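Local coordinates for Ketoacyl_synth_N domain-containing protein (Photorhabdus luminescens subsp. laumondii, PDB 6SMO), which probably takes part in polyketide or fatty-acid chain assembly as a ketoacyl-synthase-family protein, bound to a second, ketosynthase-type chain and carrying a polyketide-like pentaoxo-dodecanal ligand, at residues Lys153-Ser158 / Met163-Tyr168; Ile98-Cys103 / Ala136-Gln141; Val319-Leu324 / Ile352-Phe357; Lys3-Thr8 / Tyr168-Ile173. All blocks are in the same frame, centred on the assembly; numbering follows the deposited sequence.

Contact 1 of 4, residues Lys153-Ser158 / Met163-Tyr168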
loop_
_atom_site.group_PDB
_atom_site.type_symbol
_atom_site.label_atom_id
_atom_site.label_comp_id
_atom_site.label_asym_id
_atom_site.label_seq_id
_atom_site.Cartn_x
_atom_site.Cartn_y
_atom_site.Cartn_z
ATOM N N LYS C 153 -7.099 1.754 -2.521
ATOM C CA LYS C 153 -5.685 1.363 -2.756
ATOM C C LYS C 153 -4.736 2.556 -2.651
ATOM O O LYS C 153 -5.184 3.690 -2.789
ATOM C CB LYS C 153 -5.515 0.775 -4.160
ATOM C CG LYS C 153 -6.468 -0.349 -4.517
ATOM C CD LYS C 153 -6.259 -1.538 -3.638
ATOM C CE LYS C 153 -7.551 -2.145 -3.156
ATOM N NZ LYS C 153 -7.410 -2.575 -1.750
ATOM N N THR C 154 -3.467 2.260 -2.381
ATOM C CA THR C 154 -2.384 3.269 -2.296
ATOM C C THR C 154 -1.279 2.840 -3.259
ATOM O O THR C 154 -0.948 1.656 -3.279
ATOM C CB THR C 154 -1.800 3.389 -0.884
ATOM O OG1 THR C 154 -2.836 3.674 0.048
ATOM C CG2 THR C 154 -0.753 4.473 -0.784
ATOM N N PHE C 155 -0.744 3.786 -4.023
ATOM C CA PHE C 155 0.348 3.517 -4.982
ATOM C C PHE C 155 1.576 4.276 -4.497
ATOM O O PHE C 155 1.413 5.387 -4.016
ATOM C CB PHE C 155 -0.034 4.022 -6.371
ATOM C CG PHE C 155 -1.156 3.266 -7.025
ATOM C CD1 PHE C 155 -2.474 3.563 -6.735
ATOM C CD2 PHE C 155 -0.892 2.259 -7.934
ATOM C CE1 PHE C 155 -3.504 2.870 -7.341
ATOM C CE2 PHE C 155 -1.923 1.567 -8.541
ATOM C CZ PHE C 155 -3.226 1.876 -8.243
ATOM N N SER C 156 2.752 3.665 -4.612
ATOM C CA SER C 156 4.017 4.320 -4.201
ATOM C C SER C 156 4.982 4.329 -5.385
ATOM O O SER C 156 6.172 4.514 -5.163
ATOM C CB SER C 156 4.614 3.634 -3.014
ATOM O OG SER C 156 3.740 3.702 -1.904
ATOM N N THR C 157 4.458 4.148 -6.597
ATOM C CA THR C 157 5.276 4.165 -7.839
ATOM C C THR C 157 5.926 5.545 -7.970
ATOM O O THR C 157 5.179 6.541 -8.025
ATOM C CB THR C 157 4.436 3.825 -9.077
ATOM O OG1 THR C 157 3.539 2.764 -8.746
ATOM C CG2 THR C 157 5.286 3.418 -10.260
ATOM N N SER C 158 7.261 5.594 -8.012
ATOM C CA SER C 158 8.068 6.843 -8.029
ATOM C C SER C 158 7.483 7.834 -9.042
ATOM O O SER C 158 7.319 7.447 -10.217
ATOM C CB SER C 158 9.520 6.556 -8.316
ATOM O OG SER C 158 10.175 6.076 -7.153
ATOM N N MET C 163 -0.831 9.983 -10.094
ATOM C CA MET C 163 -1.328 9.994 -11.497
ATOM C C MET C 163 -2.063 8.677 -11.782
ATOM O O MET C 163 -3.092 8.717 -12.485
ATOM C CB MET C 163 -0.175 10.168 -12.492
ATOM C CG MET C 163 -0.594 10.820 -13.796
ATOM S SD MET C 163 -0.863 12.604 -13.623
ATOM C CE MET C 163 -1.331 13.028 -15.300
ATOM N N GLN C 164 -1.549 7.562 -11.252
ATOM C CA GLN C 164 -2.172 6.214 -11.353
ATOM C C GLN C 164 -3.405 6.152 -10.439
ATOM O O GLN C 164 -4.408 5.535 -10.851
ATOM C CB GLN C 164 -1.159 5.123 -10.997
ATOM C CG GLN C 164 -0.111 4.893 -12.078
ATOM C CD GLN C 164 0.894 3.826 -11.717
ATOM O OE1 GLN C 164 1.112 3.513 -10.547
ATOM N NE2 GLN C 164 1.525 3.256 -12.730
ATOM N N ALA C 165 -3.330 6.774 -9.257
ATOM C CA ALA C 165 -4.390 6.778 -8.220
ATOM C C ALA C 165 -5.707 7.306 -8.806
ATOM O O ALA C 165 -6.751 6.674 -8.555
ATOM C CB ALA C 165 -3.951 7.592 -7.026
ATOM N N ILE C 166 -5.659 8.408 -9.564
ATOM C CA ILE C 166 -6.855 9.052 -10.192
ATOM C C ILE C 166 -7.380 8.135 -11.305
ATOM O O ILE C 166 -8.609 7.943 -11.383
ATOM C CB ILE C 166 -6.531 10.463 -10.728
ATOM C CG1 ILE C 166 -5.974 11.388 -9.640
ATOM C CG2 ILE C 166 -7.753 11.077 -11.398
ATOM C CD1 ILE C 166 -5.228 12.586 -10.181
ATOM N N GLY C 167 -6.473 7.605 -12.134
ATOM C CA GLY C 167 -6.791 6.788 -13.321
ATOM C C GLY C 167 -7.522 5.502 -12.972
ATOM O O GLY C 167 -8.511 5.186 -13.663
ATOM N N TYR C 168 -7.052 4.781 -11.948
ATOM C CA TYR C 168 -7.585 3.455 -11.532
ATOM C C TYR C 168 -8.799 3.636 -10.612
ATOM O O TYR C 168 -9.586 2.678 -10.481
ATOM C CB TYR C 168 -6.482 2.604 -10.895
ATOM C CG TYR C 168 -5.452 2.115 -11.881
ATOM C CD1 TYR C 168 -5.800 1.238 -12.897
ATOM C CD2 TYR C 168 -4.135 2.537 -11.814
ATOM C CE1 TYR C 168 -4.864 0.790 -13.817
ATOM C CE2 TYR C 168 -3.186 2.098 -12.724
ATOM C CZ TYR C 168 -3.553 1.221 -13.729
ATOM O OH TYR C 168 -2.622 0.786 -14.627
#
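Phe155 lays its ring against the start of helix 161-175, where Gln164, Ala165 and Tyr168 receive it. The apolar part of the contact is all made by this one ring. Gln164 CB sits above one of its faces, displaced toward the rim, while Phe155 CD1 lies 4.0 Å from Ala165 CA. With chi1 at -68°, CG of Phe155 stands beside its own backbone N and opposite the carbonyl carbon, a setting that sends the ring from strand 154-155 onto the helix.

The aromatic component is slight. Phe155 and Tyr168 have nearly parallel planes, 16° apart, but are slid so far that they scarcely overlap: the centroids are 5.7 Å apart, and the closest approach is Phe155 CZ to Tyr168 CD2 at 3.7 Å.

One polar link spans the segments. Thr157 OG1 donates to Gln164 OE1 at 3.1 Å, tilted 25° from the carbonyl plane. The same Gln164 OE1 lies 3.5 Å from Phe155 CD2, and the extended Gln164 chain crosses the phenylalanine at about a right angle.

The polar ends have further partners across the subunit interface and in strand 242-251. Asn186 and Val184 of the neighbouring PKS_KS domain-containing chain are the stronger partners of Thr157 and Gln164, and Gln164 NE2 and Tyr168 OH both bind the carboxylate of Asp249. An apolar ring contact thus lies beside a buried amide whose oxygen and nitrogen both have partners: the hydrophobic ring fastens strand to helix, whereas the amide ties that junction to the subunit interface.

Contact 2 of 4, residues Ile98-Cys103 / Ala136-Gln141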
loop_
_atom_site.group_PDB
_atom_site.type_symbol
_atom_site.label_atom_id
_atom_site.label_comp_id
_atom_site.label_asym_id
_atom_site.label_seq_id
_atom_site.Cartn_x
_atom_site.Cartn_y
_atom_site.Cartn_z
ATOM N N ILE C 98 -11.360 5.147 -1.499
ATOM C CA ILE C 98 -10.277 6.161 -1.310
ATOM C C ILE C 98 -9.021 5.673 -2.040
ATOM O O ILE C 98 -8.480 4.629 -1.631
ATOM C CB ILE C 98 -9.998 6.398 0.189
ATOM C CG1 ILE C 98 -11.266 6.760 0.968
ATOM C CG2 ILE C 98 -8.911 7.449 0.373
ATOM C CD1 ILE C 98 -11.196 6.416 2.435
ATOM N N TYR C 99 -8.576 6.405 -3.067
ATOM C CA TYR C 99 -7.338 6.119 -3.842
ATOM C C TYR C 99 -6.277 7.175 -3.519
ATOM O O TYR C 99 -6.557 8.381 -3.658
ATOM C CB TYR C 99 -7.641 6.034 -5.340
ATOM C CG TYR C 99 -7.946 4.637 -5.814
ATOM C CD1 TYR C 99 -9.131 4.008 -5.465
ATOM C CD2 TYR C 99 -7.041 3.929 -6.589
ATOM C CE1 TYR C 99 -9.416 2.719 -5.887
ATOM C CE2 TYR C 99 -7.311 2.640 -7.019
ATOM C CZ TYR C 99 -8.503 2.032 -6.666
ATOM O OH TYR C 99 -8.778 0.763 -7.086
ATOM N N VAL C 100 -5.106 6.722 -3.062
ATOM C CA VAL C 100 -4.014 7.635 -2.611
ATOM C C VAL C 100 -2.704 7.325 -3.338
ATOM O O VAL C 100 -2.502 6.184 -3.728
ATOM C CB VAL C 100 -3.819 7.520 -1.084
ATOM C CG1 VAL C 100 -2.936 8.606 -0.499
ATOM C CG2 VAL C 100 -5.135 7.462 -0.339
ATOM N N GLY C 101 -1.894 8.362 -3.547
ATOM C CA GLY C 101 -0.528 8.296 -4.098
ATOM C C GLY C 101 0.468 8.898 -3.121
ATOM O O GLY C 101 0.310 10.088 -2.785
ATOM N N ASN C 102 1.437 8.106 -2.656
ATOM C CA ASN C 102 2.469 8.542 -1.677
ATOM C C ASN C 102 3.721 7.676 -1.840
ATOM O O ASN C 102 3.585 6.438 -1.814
ATOM C CB ASN C 102 1.945 8.488 -0.241
ATOM C CG ASN C 102 2.975 8.942 0.771
ATOM O OD1 ASN C 102 3.446 8.146 1.580
ATOM N ND2 ASN C 102 3.347 10.210 0.718
ATOM N N CYS C 103 4.889 8.313 -1.974
ATOM C CA CYS C 103 6.188 7.675 -2.320
ATOM C C CYS C 103 7.098 7.573 -1.087
ATOM O O CYS C 103 7.617 6.467 -0.837
ATOM C CB CYS C 103 6.888 8.454 -3.428
ATOM S SG CYS C 103 5.900 8.597 -4.941
ATOM N N ALA C 136 0.117 3.725 3.059
ATOM C CA ALA C 136 -1.305 3.315 3.091
ATOM C C ALA C 136 -2.025 3.752 4.368
ATOM O O ALA C 136 -3.120 3.284 4.577
ATOM C CB ALA C 136 -1.420 1.838 2.888
ATOM N N ALA C 137 -1.330 4.546 5.165
ATOM C CA ALA C 137 -1.839 5.111 6.419
ATOM C C ALA C 137 -2.973 6.071 6.100
ATOM O O ALA C 137 -3.967 6.034 6.789
ATOM C CB ALA C 137 -0.702 5.816 7.096
ATOM N N LEU C 138 -2.809 6.862 5.046
ATOM C CA LEU C 138 -3.792 7.912 4.689
ATOM C C LEU C 138 -5.141 7.301 4.344
ATOM O O LEU C 138 -6.127 7.792 4.846
ATOM C CB LEU C 138 -3.240 8.738 3.524
ATOM C CG LEU C 138 -4.028 9.985 3.126
ATOM C CD1 LEU C 138 -4.596 10.693 4.331
ATOM C CD2 LEU C 138 -3.172 10.935 2.333
ATOM N N GLN C 139 -5.146 6.236 3.556
ATOM C CA GLN C 139 -6.414 5.607 3.134
ATOM C C GLN C 139 -7.152 5.067 4.353
ATOM O O GLN C 139 -8.344 5.246 4.390
ATOM C CB GLN C 139 -6.168 4.627 1.984
ATOM C CG GLN C 139 -6.113 3.156 2.355
ATOM C CD GLN C 139 -5.642 2.362 1.184
ATOM O OE1 GLN C 139 -4.469 2.306 0.917
ATOM N NE2 GLN C 139 -6.561 1.775 0.461
ATOM N N GLY C 140 -6.442 4.443 5.289
ATOM C CA GLY C 140 -7.026 3.882 6.509
ATOM C C GLY C 140 -7.533 4.956 7.433
ATOM O O GLY C 140 -8.570 4.763 8.020
ATOM N N GLN C 141 -6.772 6.035 7.569
ATOM C CA GLN C 141 -7.147 7.159 8.448
ATOM C C GLN C 141 -8.419 7.814 7.922
ATOM O O GLN C 141 -9.178 8.286 8.735
ATOM C CB GLN C 141 -5.982 8.132 8.614
ATOM C CG GLN C 141 -4.869 7.623 9.510
ATOM C CD GLN C 141 -5.311 7.088 10.848
ATOM O OE1 GLN C 141 -6.441 7.260 11.277
ATOM N NE2 GLN C 141 -4.407 6.421 11.529
#
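Val100 and Leu138 both hold a branch opposite the backbone N, CG1 of Val100 at chi1 -168° and CG of Leu138 at chi1 -172°, and these branches meet across the gap between strand and helix. Val100 CG1 approaches Leu138 CD2 to 3.7 Å, with Leu138 CB and CG a little farther off, and the two side chains cross at about a right angle. The other methyl of the valine, Val100 CG2, turns to the next helical residue and lies 3.8 Å from Gln139 CB. Val100 therefore straddles two successive helix residues.

Two residues earlier on the same strand face, Ile98 rests on the backbone and CB of Gln139. Ile98 CD1 is 3.7 Å from Gln139 O, and Ile98 CG2 is 4.3 Å from Gln139 CB. Alternate strand residues thus serve the helix, with Tyr99 between them turned to the opposite face of the sheet.

Strand 96-101 runs nearly antiparallel to helix 137-146, at 154° between the short segments with axes 8.3 Å apart. The chain then enters strand 154-155, parallel to and paired with strand 96-101, giving a beta-alpha-beta crossover of the thiolase-type fold, although a long, partly helical excursion precedes the helix. That excursion contains Val129, Ala130, Trp133 and Phe134, which line the pocket of the bound pentaoxo-dodecanal, and the side chain of Gln139 is about 10 Å from this ligand. The polar end of Gln139 is directed to Thr154, whose OG1 is the modelled partner of OE1, though the fine geometry of that pair is doubtful. Ala136, at the helix N-cap, packs on Ser188 of the neighbouring PKS_KS domain-containing chain.

Contact 3 of 4, residues Val319-Leu324 / Ile352-Phe357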
loop_
_atom_site.group_PDB
_atom_site.type_symbol
_atom_site.label_atom_id
_atom_site.label_comp_id
_atom_site.label_asym_id
_atom_site.label_seq_id
_atom_site.Cartn_x
_atom_site.Cartn_y
_atom_site.Cartn_z
ATOM N N VAL C 319 -1.290 15.447 -10.008
ATOM C CA VAL C 319 -2.599 15.442 -9.289
ATOM C C VAL C 319 -3.049 16.894 -9.080
ATOM O O VAL C 319 -4.212 17.199 -9.411
ATOM C CB VAL C 319 -2.516 14.676 -7.953
ATOM C CG1 VAL C 319 -3.822 14.744 -7.174
ATOM C CG2 VAL C 319 -2.095 13.229 -8.156
ATOM N N ILE C 320 -2.150 17.748 -8.582
ATOM C CA ILE C 320 -2.445 19.191 -8.337
ATOM C C ILE C 320 -2.739 19.863 -9.678
ATOM O O ILE C 320 -3.563 20.774 -9.705
ATOM C CB ILE C 320 -1.317 19.879 -7.545
ATOM C CG1 ILE C 320 -1.696 21.306 -7.145
ATOM C CG2 ILE C 320 0.000 19.837 -8.298
ATOM C CD1 ILE C 320 -1.007 21.794 -5.902
ATOM N N ASP C 321 -2.087 19.398 -10.743
ATOM C CA ASP C 321 -2.318 19.871 -12.136
ATOM C C ASP C 321 -3.763 19.548 -12.541
ATOM O O ASP C 321 -4.420 20.432 -13.127
ATOM C CB ASP C 321 -1.314 19.253 -13.113
ATOM C CG ASP C 321 0.134 19.631 -12.840
ATOM O OD1 ASP C 321 0.529 19.626 -11.657
ATOM O OD2 ASP C 321 0.855 19.926 -13.815
ATOM N N SER C 322 -4.229 18.331 -12.235
ATOM C CA SER C 322 -5.607 17.838 -12.511
ATOM C C SER C 322 -6.631 18.615 -11.672
ATOM O O SER C 322 -7.761 18.808 -12.161
ATOM C CB SER C 322 -5.718 16.353 -12.264
ATOM O OG SER C 322 -4.845 15.627 -13.117
ATOM N N VAL C 323 -6.249 19.028 -10.458
ATOM C CA VAL C 323 -7.080 19.869 -9.544
ATOM C C VAL C 323 -7.285 21.243 -10.195
ATOM O O VAL C 323 -8.445 21.699 -10.253
ATOM C CB VAL C 323 -6.442 19.976 -8.143
ATOM C CG1 VAL C 323 -6.943 21.185 -7.362
ATOM C CG2 VAL C 323 -6.650 18.700 -7.342
ATOM N N LEU C 324 -6.199 21.864 -10.670
ATOM C CA LEU C 324 -6.210 23.175 -11.381
ATOM C C LEU C 324 -6.994 23.048 -12.694
ATOM O O LEU C 324 -7.850 23.917 -12.951
ATOM C CB LEU C 324 -4.770 23.635 -11.640
ATOM C CG LEU C 324 -4.186 24.617 -10.623
ATOM C CD1 LEU C 324 -4.371 24.127 -9.195
ATOM C CD2 LEU C 324 -2.713 24.869 -10.909
ATOM N N ILE C 352 -8.404 19.627 -21.403
ATOM C CA ILE C 352 -7.015 19.755 -20.865
ATOM C C ILE C 352 -6.459 18.346 -20.634
ATOM O O ILE C 352 -7.109 17.563 -19.912
ATOM C CB ILE C 352 -6.983 20.609 -19.580
ATOM C CG1 ILE C 352 -7.509 22.025 -19.832
ATOM C CG2 ILE C 352 -5.582 20.629 -18.984
ATOM C CD1 ILE C 352 -7.729 22.838 -18.577
ATOM N N ILE C 353 -5.303 18.046 -21.236
ATOM C CA ILE C 353 -4.583 16.743 -21.114
ATOM C C ILE C 353 -3.268 16.992 -20.368
ATOM O O ILE C 353 -2.466 17.819 -20.842
ATOM C CB ILE C 353 -4.365 16.109 -22.503
ATOM C CG1 ILE C 353 -5.700 15.726 -23.150
ATOM C CG2 ILE C 353 -3.422 14.915 -22.425
ATOM C CD1 ILE C 353 -5.654 15.653 -24.654
ATOM N N ILE C 354 -3.072 16.299 -19.242
ATOM C CA ILE C 354 -1.883 16.430 -18.348
ATOM C C ILE C 354 -1.012 15.181 -18.517
ATOM O O ILE C 354 -1.578 14.072 -18.525
ATOM C CB ILE C 354 -2.325 16.625 -16.884
ATOM C CG1 ILE C 354 -3.333 17.769 -16.746
ATOM C CG2 ILE C 354 -1.120 16.828 -15.976
ATOM C CD1 ILE C 354 -4.394 17.521 -15.706
ATOM N N GLN C 355 0.305 15.367 -18.643
ATOM C CA GLN C 355 1.299 14.268 -18.778
ATOM C C GLN C 355 2.302 14.345 -17.623
ATOM O O GLN C 355 2.689 15.469 -17.242
ATOM C CB GLN C 355 2.027 14.351 -20.121
ATOM C CG GLN C 355 2.795 13.081 -20.469
ATOM C CD GLN C 355 3.539 13.189 -21.776
ATOM O OE1 GLN C 355 3.329 12.403 -22.699
ATOM N NE2 GLN C 355 4.423 14.170 -21.867
ATOM N N ARG C 356 2.687 13.181 -17.091
ATOM C CA ARG C 356 3.793 13.010 -16.111
ATOM C C ARG C 356 4.552 11.723 -16.447
ATOM O O ARG C 356 3.942 10.815 -17.042
ATOM C CB ARG C 356 3.253 12.954 -14.678
ATOM C CG ARG C 356 3.141 14.311 -13.996
ATOM C CD ARG C 356 3.794 14.300 -12.628
ATOM N NE ARG C 356 5.243 14.167 -12.726
ATOM C CZ ARG C 356 6.064 13.914 -11.709
ATOM N NH1 ARG C 356 7.366 13.819 -11.923
ATOM N NH2 ARG C 356 5.591 13.751 -10.485
ATOM N N PHE C 357 5.834 11.656 -16.086
ATOM C CA PHE C 357 6.666 10.429 -16.210
ATOM C C PHE C 357 7.779 10.436 -15.158
ATOM O O PHE C 357 8.152 11.516 -14.658
ATOM C CB PHE C 357 7.199 10.263 -17.636
ATOM C CG PHE C 357 7.669 11.510 -18.340
ATOM C CD1 PHE C 357 8.938 12.020 -18.111
ATOM C CD2 PHE C 357 6.866 12.139 -19.279
ATOM C CE1 PHE C 357 9.379 13.151 -18.781
ATOM C CE2 PHE C 357 7.308 13.270 -19.948
ATOM C CZ PHE C 357 8.564 13.773 -19.697
#
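Ile354 is the one strand residue in close touch with helix 319-329, and it does so with two branches aimed at two consecutive helix residues. Ile354 CD1 lies against Ser322, with Ser322 OG at 3.2 Å and Ser322 CA also near. Ile354 CG2 meets Asp321 at the root of the side chain, with Asp321 CB 3.8 Å away. These are van der Waals contacts: the branches of the isoleucine lie against the hydroxyl and CA of Ser322 and the methylene of Asp321.

Further out, Ser322 OG and Asp321 OD1 turn back to Gly318, just before the helix. Ser322 OG, lying beside its own backbone N at chi1 -61°, reaches the carbonyl O of Gly318 one turn earlier, and so a buried hydroxyl is satisfied even though a methyl abuts it. The Asp321 carboxylate makes weaker links, OD1 to Gly318 N and OD2 in a long, weak ion pair with Arg307, while its CB faces Ile354.

Beyond these, Ile354 also packs on Ala325 of the helix and on Ile278 and Phe368 of the flanking strands. Strand 351-356 runs between strand 275-278, to which it is parallel, and strand 362-369, to which it is antiparallel. Helix 319-329 packs on this part of the sheet and, through Val319, also touches Ile166 of helix 161-175, as expected of the two buried central helices of a thiolase-type fold.

Contact 4 of 4, residues Lys3-Thr8 / Tyr168-Ile173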
loop_
_atom_site.group_PDB
_atom_site.type_symbol
_atom_site.label_atom_id
_atom_site.label_comp_id
_atom_site.label_asym_id
_atom_site.label_seq_id
_atom_site.Cartn_x
_atom_site.Cartn_y
_atom_site.Cartn_z
ATOM N N LYS C 3 -18.878 3.117 -17.550
ATOM C CA LYS C 3 -19.630 4.233 -16.912
ATOM C C LYS C 3 -18.824 5.526 -17.073
ATOM O O LYS C 3 -17.585 5.471 -16.944
ATOM C CB LYS C 3 -19.876 3.945 -15.428
ATOM C CG LYS C 3 -20.738 2.726 -15.129
ATOM C CD LYS C 3 -22.223 2.994 -15.229
ATOM C CE LYS C 3 -23.064 1.795 -14.843
ATOM N NZ LYS C 3 -24.507 2.129 -14.804
ATOM N N ARG C 4 -19.507 6.641 -17.343
ATOM C CA ARG C 4 -18.888 7.984 -17.494
ATOM C C ARG C 4 -18.542 8.524 -16.101
ATOM O O ARG C 4 -19.419 8.480 -15.216
ATOM C CB ARG C 4 -19.827 8.919 -18.265
ATOM C CG ARG C 4 -20.076 8.488 -19.704
ATOM C CD ARG C 4 -21.142 9.319 -20.391
ATOM N NE ARG C 4 -20.678 10.659 -20.729
ATOM C CZ ARG C 4 -21.421 11.600 -21.311
ATOM N NH1 ARG C 4 -20.894 12.784 -21.575
ATOM N NH2 ARG C 4 -22.683 11.360 -21.625
ATOM N N VAL C 5 -17.303 8.993 -15.921
ATOM C CA VAL C 5 -16.751 9.509 -14.632
ATOM C C VAL C 5 -16.588 11.028 -14.753
ATOM O O VAL C 5 -16.074 11.483 -15.796
ATOM C CB VAL C 5 -15.414 8.828 -14.284
ATOM C CG1 VAL C 5 -14.913 9.228 -12.904
ATOM C CG2 VAL C 5 -15.503 7.314 -14.398
ATOM N N VAL C 6 -16.996 11.774 -13.720
ATOM C CA VAL C 6 -16.978 13.268 -13.691
ATOM C C VAL C 6 -16.381 13.746 -12.363
ATOM O O VAL C 6 -16.575 13.058 -11.340
ATOM C CB VAL C 6 -18.385 13.857 -13.921
ATOM C CG1 VAL C 6 -18.834 13.693 -15.364
ATOM C CG2 VAL C 6 -19.420 13.275 -12.969
ATOM N N VAL C 7 -15.687 14.888 -12.393
ATOM C CA VAL C 7 -15.101 15.577 -11.203
ATOM C C VAL C 7 -16.156 16.551 -10.663
ATOM O O VAL C 7 -16.592 17.425 -11.438
ATOM C CB VAL C 7 -13.793 16.311 -11.560
ATOM C CG1 VAL C 7 -13.123 16.911 -10.332
ATOM C CG2 VAL C 7 -12.818 15.412 -12.309
ATOM N N THR C 8 -16.552 16.399 -9.394
ATOM C CA THR C 8 -17.612 17.207 -8.727
ATOM C C THR C 8 -17.009 18.146 -7.672
ATOM O O THR C 8 -17.632 19.194 -7.412
ATOM C CB THR C 8 -18.691 16.301 -8.120
ATOM O OG1 THR C 8 -18.051 15.270 -7.368
ATOM C CG2 THR C 8 -19.592 15.691 -9.171
ATOM N N TYR C 168 -7.052 4.781 -11.948
ATOM C CA TYR C 168 -7.585 3.455 -11.532
ATOM C C TYR C 168 -8.799 3.636 -10.612
ATOM O O TYR C 168 -9.586 2.678 -10.481
ATOM C CB TYR C 168 -6.482 2.604 -10.895
ATOM C CG TYR C 168 -5.452 2.115 -11.881
ATOM C CD1 TYR C 168 -5.800 1.238 -12.897
ATOM C CD2 TYR C 168 -4.135 2.537 -11.814
ATOM C CE1 TYR C 168 -4.864 0.790 -13.817
ATOM C CE2 TYR C 168 -3.186 2.098 -12.724
ATOM C CZ TYR C 168 -3.553 1.221 -13.729
ATOM O OH TYR C 168 -2.622 0.786 -14.627
ATOM N N ALA C 169 -8.953 4.817 -10.003
ATOM C CA ALA C 169 -10.165 5.223 -9.251
ATOM C C ALA C 169 -11.321 5.425 -10.238
ATOM O O ALA C 169 -12.459 5.045 -9.903
ATOM C CB ALA C 169 -9.900 6.473 -8.448
ATOM N N ALA C 170 -11.030 6.000 -11.411
ATOM C CA ALA C 170 -11.989 6.206 -12.522
ATOM C C ALA C 170 -12.400 4.849 -13.111
ATOM O O ALA C 170 -13.600 4.673 -13.401
ATOM C CB ALA C 170 -11.385 7.108 -13.571
ATOM N N GLU C 171 -11.442 3.929 -13.274
ATOM C CA GLU C 171 -11.673 2.554 -13.802
ATOM C C GLU C 171 -12.591 1.776 -12.850
ATOM O O GLU C 171 -13.429 1.000 -13.349
ATOM C CB GLU C 171 -10.352 1.809 -14.011
ATOM C CG GLU C 171 -9.904 1.770 -15.462
ATOM C CD GLU C 171 -10.791 0.932 -16.368
ATOM O OE1 GLU C 171 -11.072 1.381 -17.498
ATOM O OE2 GLU C 171 -11.199 -0.169 -15.941
ATOM N N ALA C 172 -12.431 1.969 -11.537
ATOM C CA ALA C 172 -13.270 1.346 -10.485
ATOM C C ALA C 172 -14.720 1.832 -10.626
ATOM O O ALA C 172 -15.634 1.000 -10.461
ATOM C CB ALA C 172 -12.707 1.654 -9.119
ATOM N N ILE C 173 -14.915 3.120 -10.930
ATOM C CA ILE C 173 -16.254 3.735 -11.188
ATOM C C ILE C 173 -16.777 3.228 -12.538
ATOM O O ILE C 173 -17.989 2.947 -12.626
ATOM C CB ILE C 173 -16.193 5.278 -11.137
ATOM C CG1 ILE C 173 -15.768 5.789 -9.758
ATOM C CG2 ILE C 173 -17.521 5.888 -11.567
ATOM C CD1 ILE C 173 -15.286 7.222 -9.754
#
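Val5 fits against one turn of helix 161-175, touching Ala170 and Ile173, and forms the compact half of this contact. The two valine methyls divide the work. Val5 CG1, opposite the backbone N at chi1 -174°, is 3.8 Å from Ile173 CD1 and 4.2 Å from Ala170 CB. Val5 CG2 lies 3.4 Å from the backbone O of Ala170 and 3.8 Å from Ile173 CG2. Each Val5 methyl therefore meets a different methyl of Ile173, and the small Ala170 is consistent with the close approach of strand and helix.

Strand 5-13 lies in the sheet between strands 218-229 and 242-251, antiparallel to both, and the helix crosses the inner face of this sheet as the buried layer of the thiolase-type fold. Leu227 on the one neighbouring strand, touching both Val5 and Ile173, and Leu244 on the other, against Ala170, extend the apolar patch.

The other half is looser and faces solvent. Lys3 contributes just the root of its side chain, Lys3 CB standing 3.5 Å from the backbone O of Ile173; a bend at chi2 (-82°) then carries the rest of the exposed chain off the helix. Next to it, Arg4 points away from the helix, forming a salt bridge with Glu243.

All four contacts attach helices to one extended mixed sheet. Contacts 1 and 4 lie on successive turns of helix 161-175, share Tyr168 and have centres 14 Å apart. Contact 2 is joined to contact 1 through the neighbouring strands 96-101 and 154-155, and Tyr99 links it to contact 4. The centres of contacts 1 and 2 are 10 Å apart. Contact 3 closes last along the chain; its centre is 13 Å from that of contact 1, where Met163 and Ile166 meet its helix and strand. Contact 4, spanning 160 residues, encloses contacts 2 and 1 in that order. The buried helix 161-175 thus connects the chain's beginning to its C-terminal part.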